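Local coordinates for adhesion G-protein coupled receptor G6 (Danio rerio, PDB 6V55) that is an adhesion G-protein-coupled receptor, probably acting in myelination, with a large calcium-binding extracellular region of several domains, at residues I138-L143 with G294-W299; G247-A252 with F273-H278. All coordinates share one frame; numbering follows the deposited sequence.

In the fold
Both contacts lie in the pentraxin-like domain, and together they illustrate how a beta-sandwich is packed inside and at its margin. Contact 2 is the core member: four buried apolar side chains from strands of opposing sheets meet between them. Contact 1, where two loops approach each other, is only partly buried, and a backbone carbonyl joins the aliphatic groups there. Neither pair of segments is joined by hydrogen bonds, so shape and apolar packing carry both. They converge on Leu-275, whose backbone binds the bulge at Val-296 and Val-297 of contact 1 while its side chain faces residues 247-252 in contact 2.

Contact 1 of 2, residues I138-L143 with G294-W299; sequences ISIPVL and GNVVDW
Apolar packing between the loops 138-143 and 294-299 gathers on one methyl group, CG1 of Val-296. The side chains of Pro-141 and Val-296 reach toward each other, and the proline CD comes to 3.8 Å from Val-296 CG1. That methyl stands anti to the backbone N of Val-296 (chi1 180°), which directs it at the other loop. Ile-140 also packs against it, with Ile-140 CG1 at 4.3 Å from Val-296 CG1 and the isoleucine backbone CA about as near. A different kind of touch is made by Ile-138, whose CG2 methyl rests at 3.3 Å from the carbonyl O of Val-296, a van der Waals contact of carbon on oxygen.

Polar interactions act within and around the loops. The backbone N of Gly-294 donates to Asp-298 OD1 over 2.8 Å, linking the first residue of the segment to its fifth; the donor sits well above the carboxylate plane, 62° out of it. The other oxygen of Asp-298 forms a salt bridge with Arg-118, so this buried carboxylate is gripped at both oxygens. The loop 138-143 is fixed separately, by backbone hydrogen bonds between Ile-140 and Gly-246 and between Leu-143 and Leu-243.

Val-296 and Val-297 both face Leu-275 on strand 268-276, and this pairing of two residues against one is a classic beta bulge at the margin of the pentraxin-like sandwich.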
# COMPACT_ATOMS: atom_id res chain seq x y z
N ILE A 138 -36.07 20.17 -2.84
CA ILE A 138 -36.47 21.08 -1.77
C ILE A 138 -37.79 21.75 -2.12
O ILE A 138 -37.97 22.27 -3.24
CB ILE A 138 -35.36 22.13 -1.52
CG1 ILE A 138 -34.00 21.43 -1.38
CG2 ILE A 138 -35.69 22.96 -0.29
CD1 ILE A 138 -33.95 20.40 -0.23
N SER A 139 -38.74 21.74 -1.17
CA SER A 139 -40.01 22.45 -1.28
C SER A 139 -39.94 23.71 -0.45
O SER A 139 -39.78 23.64 0.78
CB SER A 139 -41.18 21.58 -0.82
OG SER A 139 -40.81 20.76 0.29
N ILE A 140 -40.08 24.86 -1.10
CA ILE A 140 -40.04 26.14 -0.40
C ILE A 140 -41.43 26.44 0.16
O ILE A 140 -42.39 26.56 -0.61
CB ILE A 140 -39.57 27.28 -1.32
CG1 ILE A 140 -38.15 27.01 -1.82
CG2 ILE A 140 -39.62 28.60 -0.60
CD1 ILE A 140 -37.78 27.88 -2.99
N PRO A 141 -41.56 26.58 1.48
CA PRO A 141 -42.88 26.76 2.09
C PRO A 141 -43.46 28.14 1.83
O PRO A 141 -42.89 28.97 1.14
CB PRO A 141 -42.60 26.58 3.58
CG PRO A 141 -41.17 26.96 3.74
CD PRO A 141 -40.51 26.46 2.50
N VAL A 142 -44.65 28.34 2.39
CA VAL A 142 -45.23 29.66 2.50
C VAL A 142 -44.42 30.48 3.48
O VAL A 142 -44.11 30.00 4.58
CB VAL A 142 -46.71 29.54 2.91
CG1 VAL A 142 -47.25 30.84 3.47
CG2 VAL A 142 -47.52 29.06 1.70
N LEU A 143 -44.01 31.69 3.07
CA LEU A 143 -43.16 32.57 3.87
C LEU A 143 -43.91 33.84 4.23
O LEU A 143 -44.43 34.56 3.36
CB LEU A 143 -41.86 32.90 3.12
CG LEU A 143 -40.85 31.75 2.92
CD1 LEU A 143 -39.82 32.12 1.88
CD2 LEU A 143 -40.18 31.34 4.23
N GLY A 294 -28.80 26.28 6.53
CA GLY A 294 -30.01 27.03 6.23
C GLY A 294 -31.24 26.16 6.37
O GLY A 294 -31.26 25.00 5.96
N ASN A 295 -32.30 26.74 6.94
CA ASN A 295 -33.49 26.00 7.37
C ASN A 295 -34.36 25.54 6.22
O ASN A 295 -35.11 24.58 6.37
CB ASN A 295 -34.36 26.87 8.27
CG ASN A 295 -34.38 26.37 9.66
OD1 ASN A 295 -33.72 25.37 9.98
ND2 ASN A 295 -35.15 27.03 10.51
N VAL A 296 -34.34 26.27 5.12
CA VAL A 296 -35.07 25.90 3.91
C VAL A 296 -34.10 25.55 2.81
O VAL A 296 -34.16 24.47 2.23
CB VAL A 296 -36.02 27.03 3.48
CG1 VAL A 296 -36.76 26.63 2.22
CG2 VAL A 296 -36.97 27.37 4.61
N VAL A 297 -33.17 26.46 2.51
CA VAL A 297 -32.14 26.27 1.50
C VAL A 297 -30.80 26.44 2.21
O VAL A 297 -30.61 27.39 2.98
CB VAL A 297 -32.30 27.25 0.33
CG1 VAL A 297 -31.24 27.05 -0.70
CG2 VAL A 297 -33.66 27.09 -0.34
N ASP A 298 -29.88 25.51 1.98
CA ASP A 298 -28.52 25.57 2.50
C ASP A 298 -27.53 25.45 1.34
O ASP A 298 -27.87 24.93 0.27
CB ASP A 298 -28.28 24.46 3.53
CG ASP A 298 -26.99 24.64 4.32
OD1 ASP A 298 -26.67 25.77 4.71
OD2 ASP A 298 -26.29 23.62 4.52
N TRP A 299 -26.33 25.97 1.55
CA TRP A 299 -25.24 25.90 0.58
C TRP A 299 -24.60 24.53 0.64
O TRP A 299 -23.61 24.30 1.35
CB TRP A 299 -24.22 26.99 0.83
CG TRP A 299 -23.36 27.35 -0.34
CD1 TRP A 299 -22.00 27.30 -0.39
CD2 TRP A 299 -23.77 27.95 -1.59
NE1 TRP A 299 -21.54 27.77 -1.59
CE2 TRP A 299 -22.61 28.17 -2.35
CE3 TRP A 299 -25.02 28.27 -2.16
CZ2 TRP A 299 -22.64 28.70 -3.64
CZ3 TRP A 299 -25.05 28.81 -3.44
CH2 TRP A 299 -23.87 29.01 -4.17

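Contact 2 of 2, residues G247-A252 with F273-H278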
# COMPACT_ATOMS: atom_id res chain seq x y z
N GLY A 247 -42.27 27.58 -5.16
CA GLY A 247 -41.69 28.46 -6.14
C GLY A 247 -40.29 28.03 -6.57
O GLY A 247 -39.73 27.03 -6.12
N LEU A 248 -39.72 28.84 -7.47
CA LEU A 248 -38.40 28.61 -8.05
C LEU A 248 -37.47 29.71 -7.54
O LEU A 248 -37.55 30.86 -7.99
CB LEU A 248 -38.48 28.62 -9.57
CG LEU A 248 -37.43 27.84 -10.36
CD1 LEU A 248 -38.03 27.41 -11.69
CD2 LEU A 248 -36.16 28.64 -10.61
N LEU A 249 -36.57 29.34 -6.63
CA LEU A 249 -35.55 30.27 -6.16
C LEU A 249 -34.28 30.01 -6.96
O LEU A 249 -33.87 28.86 -7.10
CB LEU A 249 -35.28 30.10 -4.66
CG LEU A 249 -34.11 30.90 -4.09
CD1 LEU A 249 -34.32 32.37 -4.32
CD2 LEU A 249 -33.94 30.61 -2.62
N GLN A 250 -33.67 31.09 -7.48
CA GLN A 250 -32.48 30.95 -8.31
C GLN A 250 -31.48 32.07 -8.04
O GLN A 250 -31.84 33.16 -7.59
CB GLN A 250 -32.82 30.96 -9.80
CG GLN A 250 -33.52 32.19 -10.27
CD GLN A 250 -33.89 32.09 -11.71
OE1 GLN A 250 -33.01 31.95 -12.58
NE2 GLN A 250 -35.19 32.14 -12.00
N ILE A 251 -30.22 31.75 -8.35
CA ILE A 251 -29.13 32.72 -8.31
C ILE A 251 -29.33 33.70 -9.46
O ILE A 251 -29.71 33.28 -10.57
CB ILE A 251 -27.78 31.98 -8.40
CG1 ILE A 251 -27.70 30.90 -7.31
CG2 ILE A 251 -26.57 32.92 -8.37
CD1 ILE A 251 -27.25 31.38 -5.97
N ALA A 252 -29.10 34.99 -9.19
CA ALA A 252 -29.35 36.15 -10.06
C ALA A 252 -30.79 36.13 -10.54
O ALA A 252 -31.70 36.46 -9.78
CB ALA A 252 -28.38 36.20 -11.24
N PHE A 273 -25.03 30.80 0.06
CA PHE A 273 -26.42 31.26 -0.01
C PHE A 273 -27.31 30.35 0.83
O PHE A 273 -27.43 29.15 0.55
CB PHE A 273 -26.91 31.29 -1.46
CG PHE A 273 -28.23 32.02 -1.65
CD1 PHE A 273 -29.45 31.33 -1.57
CD2 PHE A 273 -28.25 33.36 -1.96
CE1 PHE A 273 -30.65 31.98 -1.75
CE2 PHE A 273 -29.45 34.02 -2.15
CZ PHE A 273 -30.66 33.33 -2.04
N ARG A 274 -27.95 30.93 1.85
CA ARG A 274 -28.79 30.19 2.77
C ARG A 274 -30.08 30.96 3.03
O ARG A 274 -30.13 32.19 2.90
CB ARG A 274 -28.06 29.90 4.10
CG ARG A 274 -26.75 29.10 4.02
CD ARG A 274 -25.86 29.35 5.23
NE ARG A 274 -25.12 30.61 5.15
CZ ARG A 274 -24.58 31.23 6.20
NH1 ARG A 274 -24.70 30.71 7.42
NH2 ARG A 274 -23.93 32.39 6.03
N LEU A 275 -31.14 30.23 3.38
CA LEU A 275 -32.48 30.77 3.60
C LEU A 275 -33.13 30.11 4.81
O LEU A 275 -32.99 28.90 5.01
CB LEU A 275 -33.37 30.57 2.36
CG LEU A 275 -34.80 31.12 2.32
CD1 LEU A 275 -34.82 32.61 2.61
CD2 LEU A 275 -35.37 30.83 0.96
N TRP A 276 -33.86 30.90 5.59
CA TRP A 276 -34.50 30.43 6.81
C TRP A 276 -35.97 30.86 6.85
O TRP A 276 -36.38 31.80 6.18
CB TRP A 276 -33.83 31.00 8.07
CG TRP A 276 -32.51 30.42 8.46
CD1 TRP A 276 -32.28 29.46 9.41
CD2 TRP A 276 -31.22 30.82 7.97
NE1 TRP A 276 -30.93 29.22 9.52
CE2 TRP A 276 -30.26 30.04 8.65
CE3 TRP A 276 -30.79 31.76 7.02
CZ2 TRP A 276 -28.90 30.17 8.41
CZ3 TRP A 276 -29.42 31.89 6.78
CH2 TRP A 276 -28.49 31.10 7.47
N ASP A 277 -36.71 30.18 7.74
CA ASP A 277 -38.15 30.32 7.96
C ASP A 277 -38.53 31.55 8.77
O ASP A 277 -39.70 31.95 8.75
CB ASP A 277 -38.66 29.09 8.70
CG ASP A 277 -39.51 28.22 7.85
OD1 ASP A 277 -39.79 28.63 6.70
OD2 ASP A 277 -39.91 27.12 8.33
N HIS A 278 -37.61 32.11 9.52
CA HIS A 278 -37.91 33.19 10.45
C HIS A 278 -36.95 34.33 10.19
O HIS A 278 -35.89 34.14 9.57
CB HIS A 278 -37.79 32.72 11.91
CG HIS A 278 -36.57 31.89 12.18
ND1 HIS A 278 -36.52 30.54 11.92
CD2 HIS A 278 -35.36 32.22 12.68
CE1 HIS A 278 -35.33 30.07 12.25
NE2 HIS A 278 -34.61 31.08 12.72
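Face-to-face packing of two beta-sheets, the defining feature of a beta-sandwich, brings strand 248-251 over strand 268-276. The axes of the segments 248-251 and 273-276 pass 10.3 Å apart and run roughly antiparallel, at 151°, a separation bridged by side chains. Leu-249 does most of the bridging with a single methyl, CD2. This methyl meets the edge of the Phe-273 ring, near the ring plane, at 3.7 Å from CE1. It also touches Leu-275, the two CD2 methyls of Leu-249 and Leu-275 lying 3.9 Å apart where the side chains pass at a slant. Leu-249 and Phe-273 approach from opposite sheets, each with CG anti to its own backbone N (chi1 173° and -169°), an extension that carries them into the interior between the sheets.

In the concanavalin-like jelly roll to which pentraxins belong, such an interior is lined from both sheets. Here strand 248-251 is bonded along both edges, to strand 161-167 through Leu-248 and Gln-250, and to Leu-132 and Val-134 through Ile-251 and Leu-249. Phe-164 of strand 161-167 meets the Phe-273 ring edge-to-face. Ile-251 adds a looser touch, its CD1 lying obliquely at 4.5 Å from Phe-273 CG. Arg-274, between Phe-273 and Leu-275, leaves the backbone away from strand 248-251; its NH1 lies in the plane of the Trp-276 ring, at the edge, and donates to the backbone O of Thr-289.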